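Long-range contact in 2L protein (PDB 3IT8), which probably acts as an MHC class I-like secreted decoy that binds host tumour necrosis factor and so blunts the inflammatory response to the virus: residues H221-V229 with V282-V292. Sequence-based numbering, arbitrary orientation.
Sequences HFKGEYKYV and VVFHDTLEAQV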
loop_
_atom_site.group_PDB
_atom_site.type_symbol
_atom_site.label_atom_id
_atom_site.label_comp_id
_atom_site.label_asym_id
_atom_site.label_seq_id
_atom_site.Cartn_x
_atom_site.Cartn_y
_atom_site.Cartn_z
ATOM N N HIS D 221 -18.967 -20.927 -23.321
ATOM C CA HIS D 221 -18.134 -20.179 -22.393
ATOM C C HIS D 221 -17.323 -19.041 -22.992
ATOM O O HIS D 221 -16.714 -18.263 -22.261
ATOM C CB HIS D 221 -17.202 -21.133 -21.669
ATOM C CG HIS D 221 -17.922 -22.148 -20.849
ATOM N ND1 HIS D 221 -18.840 -21.798 -19.882
ATOM C CD2 HIS D 221 -17.864 -23.501 -20.845
ATOM C CE1 HIS D 221 -19.314 -22.893 -19.315
ATOM N NE2 HIS D 221 -18.738 -23.940 -19.881
ATOM N N PHE D 222 -17.296 -18.935 -24.312
ATOM C CA PHE D 222 -16.545 -17.849 -24.917
ATOM C C PHE D 222 -17.446 -16.677 -25.279
ATOM O O PHE D 222 -17.019 -15.738 -25.955
ATOM C CB PHE D 222 -15.780 -18.343 -26.143
ATOM C CG PHE D 222 -14.605 -19.196 -25.796
ATOM C CD1 PHE D 222 -14.765 -20.549 -25.513
ATOM C CD2 PHE D 222 -13.340 -18.633 -25.671
ATOM C CE1 PHE D 222 -13.687 -21.325 -25.106
ATOM C CE2 PHE D 222 -12.262 -19.396 -25.265
ATOM C CZ PHE D 222 -12.437 -20.747 -24.981
ATOM N N LYS D 223 -18.690 -16.732 -24.802
ATOM C CA LYS D 223 -19.680 -15.693 -25.058
ATOM C C LYS D 223 -19.461 -14.905 -26.354
ATOM O O LYS D 223 -19.373 -13.680 -26.328
ATOM C CB LYS D 223 -19.736 -14.718 -23.877
ATOM C CG LYS D 223 -20.555 -15.191 -22.684
ATOM C CD LYS D 223 -19.903 -16.346 -21.942
ATOM C CE LYS D 223 -20.712 -16.732 -20.694
ATOM N NZ LYS D 223 -20.132 -17.899 -19.957
ATOM N N GLY D 224 -19.364 -15.602 -27.483
ATOM C CA GLY D 224 -19.184 -14.912 -28.751
ATOM C C GLY D 224 -17.779 -14.528 -29.179
ATOM O O GLY D 224 -17.500 -14.494 -30.376
ATOM N N GLU D 225 -16.895 -14.221 -28.231
ATOM C CA GLU D 225 -15.524 -13.851 -28.571
ATOM C C GLU D 225 -14.609 -15.039 -28.324
ATOM O O GLU D 225 -14.474 -15.502 -27.184
ATOM C CB GLU D 225 -15.063 -12.667 -27.722
ATOM C CG GLU D 225 -13.756 -12.057 -28.187
ATOM C CD GLU D 225 -13.345 -10.855 -27.357
ATOM O OE1 GLU D 225 -12.366 -10.181 -27.746
ATOM O OE2 GLU D 225 -13.998 -10.590 -26.317
ATOM N N TYR D 226 -13.982 -15.534 -29.389
ATOM C CA TYR D 226 -13.081 -16.686 -29.274
ATOM C C TYR D 226 -11.614 -16.379 -28.951
ATOM O O TYR D 226 -10.718 -16.592 -29.771
ATOM C CB TYR D 226 -13.167 -17.537 -30.535
ATOM C CG TYR D 226 -14.496 -18.232 -30.654
ATOM C CD1 TYR D 226 -15.559 -17.642 -31.337
ATOM C CD2 TYR D 226 -14.720 -19.446 -30.013
ATOM C CE1 TYR D 226 -16.818 -18.249 -31.371
ATOM C CE2 TYR D 226 -15.968 -20.056 -30.038
ATOM C CZ TYR D 226 -17.012 -19.454 -30.713
ATOM O OH TYR D 226 -18.257 -20.040 -30.701
ATOM N N LYS D 227 -11.400 -15.866 -27.742
ATOM C CA LYS D 227 -10.085 -15.531 -27.212
ATOM C C LYS D 227 -10.073 -16.099 -25.802
ATOM O O LYS D 227 -11.067 -16.018 -25.079
ATOM C CB LYS D 227 -9.867 -14.015 -27.163
ATOM C CG LYS D 227 -9.759 -13.351 -28.522
ATOM C CD LYS D 227 -9.573 -11.843 -28.372
ATOM C CE LYS D 227 -9.660 -11.111 -29.715
ATOM N NZ LYS D 227 -9.649 -9.628 -29.526
ATOM N N TYR D 228 -8.964 -16.717 -25.424
ATOM C CA TYR D 228 -8.835 -17.277 -24.085
ATOM C C TYR D 228 -8.288 -16.152 -23.190
ATOM O O TYR D 228 -7.149 -15.727 -23.362
ATOM C CB TYR D 228 -7.856 -18.447 -24.116
ATOM C CG TYR D 228 -7.734 -19.176 -22.812
ATOM C CD1 TYR D 228 -8.621 -20.198 -22.481
ATOM C CD2 TYR D 228 -6.729 -18.844 -21.897
ATOM C CE1 TYR D 228 -8.510 -20.886 -21.259
ATOM C CE2 TYR D 228 -6.608 -19.513 -20.678
ATOM C CZ TYR D 228 -7.498 -20.536 -20.364
ATOM O OH TYR D 228 -7.365 -21.226 -19.178
ATOM N N VAL D 229 -9.103 -15.658 -22.261
ATOM C CA VAL D 229 -8.675 -14.581 -21.371
ATOM C C VAL D 229 -7.871 -15.141 -20.197
ATOM O O VAL D 229 -8.372 -15.966 -19.422
ATOM C CB VAL D 229 -9.887 -13.804 -20.837
ATOM C CG1 VAL D 229 -9.424 -12.636 -19.990
ATOM C CG2 VAL D 229 -10.729 -13.319 -21.997
ATOM N N VAL D 282 -8.466 -25.290 -27.468
ATOM C CA VAL D 282 -7.576 -24.214 -27.032
ATOM C C VAL D 282 -6.170 -24.799 -26.937
ATOM O O VAL D 282 -5.927 -25.718 -26.160
ATOM C CB VAL D 282 -7.958 -23.649 -25.657
ATOM C CG1 VAL D 282 -7.136 -22.405 -25.385
ATOM C CG2 VAL D 282 -9.445 -23.316 -25.613
ATOM N N VAL D 283 -5.253 -24.259 -27.733
ATOM C CA VAL D 283 -3.870 -24.726 -27.784
ATOM C C VAL D 283 -2.885 -23.836 -27.048
ATOM O O VAL D 283 -2.766 -22.652 -27.362
ATOM C CB VAL D 283 -3.415 -24.842 -29.242
ATOM C CG1 VAL D 283 -1.925 -25.076 -29.317
ATOM C CG2 VAL D 283 -4.176 -25.967 -29.916
ATOM N N PHE D 284 -2.179 -24.412 -26.073
ATOM C CA PHE D 284 -1.189 -23.665 -25.304
ATOM C C PHE D 284 0.212 -24.035 -25.753
ATOM O O PHE D 284 0.625 -25.184 -25.647
ATOM C CB PHE D 284 -1.337 -23.949 -23.820
ATOM C CG PHE D 284 -2.637 -23.495 -23.253
ATOM C CD1 PHE D 284 -3.746 -24.327 -23.273
ATOM C CD2 PHE D 284 -2.757 -22.224 -22.686
ATOM C CE1 PHE D 284 -4.961 -23.903 -22.732
ATOM C CE2 PHE D 284 -3.973 -21.785 -22.140
ATOM C CZ PHE D 284 -5.076 -22.628 -22.164
ATOM N N HIS D 285 0.938 -23.050 -26.263
ATOM C CA HIS D 285 2.301 -23.259 -26.731
ATOM C C HIS D 285 3.108 -21.962 -26.591
ATOM O O HIS D 285 2.531 -20.885 -26.482
ATOM C CB HIS D 285 2.273 -23.697 -28.185
ATOM C CG HIS D 285 3.624 -23.974 -28.749
ATOM N ND1 HIS D 285 4.300 -25.147 -28.512
ATOM C CD2 HIS D 285 4.442 -23.214 -29.509
ATOM C CE1 HIS D 285 5.480 -25.098 -29.103
ATOM N NE2 HIS D 285 5.592 -23.935 -29.714
ATOM N N ASP D 286 4.435 -22.063 -26.588
ATOM C CA ASP D 286 5.282 -20.879 -26.445
ATOM C C ASP D 286 4.961 -19.821 -27.492
ATOM O O ASP D 286 4.849 -18.637 -27.177
ATOM C CB ASP D 286 6.757 -21.279 -26.497
ATOM C CG ASP D 286 7.284 -21.727 -25.141
ATOM O OD1 ASP D 286 6.453 -22.114 -24.284
ATOM O OD2 ASP D 286 8.524 -21.695 -24.939
ATOM N N THR D 287 4.824 -20.242 -28.740
ATOM C CA THR D 287 4.445 -19.320 -29.801
ATOM C C THR D 287 2.938 -19.283 -29.578
ATOM O O THR D 287 2.370 -20.294 -29.189
ATOM C CB THR D 287 4.792 -19.910 -31.183
ATOM O OG1 THR D 287 4.033 -21.101 -31.420
ATOM C CG2 THR D 287 6.282 -20.269 -31.232
ATOM N N LEU D 288 2.285 -18.151 -29.800
ATOM C CA LEU D 288 0.836 -18.042 -29.534
ATOM C C LEU D 288 0.459 -18.464 -28.111
ATOM O O LEU D 288 -0.070 -19.545 -27.914
ATOM C CB LEU D 288 -0.011 -18.854 -30.554
ATOM C CG LEU D 288 -0.137 -20.354 -30.960
ATOM C CD1 LEU D 288 1.107 -20.782 -31.683
ATOM C CD2 LEU D 288 -0.432 -21.273 -29.797
ATOM N N GLU D 289 0.726 -17.607 -27.123
ATOM C CA GLU D 289 0.428 -17.901 -25.712
ATOM C C GLU D 289 -0.758 -18.855 -25.493
ATOM O O GLU D 289 -0.678 -19.797 -24.707
ATOM C CB GLU D 289 0.204 -16.599 -24.938
ATOM C CG GLU D 289 1.446 -15.717 -24.846
ATOM C CD GLU D 289 1.239 -14.498 -23.954
ATOM O OE1 GLU D 289 0.325 -13.693 -24.240
ATOM O OE2 GLU D 289 1.993 -14.344 -22.966
ATOM N N ALA D 290 -1.856 -18.615 -26.195
ATOM C CA ALA D 290 -3.024 -19.481 -26.088
ATOM C C ALA D 290 -4.056 -19.087 -27.135
ATOM O O ALA D 290 -4.701 -18.044 -27.016
ATOM C CB ALA D 290 -3.626 -19.391 -24.707
ATOM N N GLN D 291 -4.203 -19.915 -28.170
ATOM C CA GLN D 291 -5.164 -19.650 -29.239
ATOM C C GLN D 291 -6.328 -20.631 -29.270
ATOM O O GLN D 291 -6.182 -21.803 -28.926
ATOM C CB GLN D 291 -4.484 -19.662 -30.593
ATOM C CG GLN D 291 -3.980 -18.316 -31.015
ATOM C CD GLN D 291 -3.760 -18.247 -32.515
ATOM O OE1 GLN D 291 -4.646 -18.611 -33.300
ATOM N NE2 GLN D 291 -2.580 -17.777 -32.929
ATOM N N VAL D 292 -7.495 -20.137 -29.687
ATOM C CA VAL D 292 -8.686 -20.971 -29.759
ATOM C C VAL D 292 -8.944 -21.379 -31.208
ATOM O O VAL D 292 -8.726 -20.594 -32.137
ATOM C CB VAL D 292 -9.906 -20.229 -29.205
ATOM C CG1 VAL D 292 -11.018 -21.214 -28.918
ATOM C CG2 VAL D 292 -9.528 -19.471 -27.946
#
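The loop 221-229 places the rings of Phe222 and Tyr228 against Val282, Phe284, Ala290 and Val292, an apolar contact on one face of the three-stranded sheet in the Ig-like domain. No hydrogen bond crosses between 221-229 and 282-292; the two segments meet through apolar and aromatic side chains. The clearest element is a T-shaped aromatic pair: Phe284 directs its edge at one face of Tyr228, with centroids 5.1 Å apart and planes at 88°. Its CZ lies off-centre over that face, 3.7 Å from CZ of Tyr228. Tyr228 reaches this place with CG anti to its own nitrogen (chi1 -175°), its side chain crossing those of Phe284 and Val282 at about right angles. The base of the tyrosine ring is lined by aliphatic groups: CD1 meets CG1 of Val282 at 3.9 Å, and CD2 meets CB of Ala290 at 4.2 Å. Val282 is shared, since its other branch, CG2, lies 4.0 Å from CZ of Phe222. Val292 CG2 approaches CE2 of Phe222 at 3.8 Å and the carbonyl O of Tyr226, the central residue of an inverse gamma turn, at 3.6 Å, while CG1 lies over a face of Phe222, toward the rim, and at the edge of the Tyr226 ring, near its plane. Tyr234 backs the loop, stacking on Tyr228 and meeting Phe222, while its OH hydrogen-bonds N of Val229. Glu225 salt-bridges Lys227 through OE1 and, through OE2, a basic side chain on another protein's chain. Strands 279-284 and 291-293 are joined by the hydrogen-bonded antiparallel pair Val283-Gln291; Val283 packs on strand 198-207 of the other sheet, whereas the loop covers the opposite face, with Phe222 and Tyr228 extending onto strand 213-218.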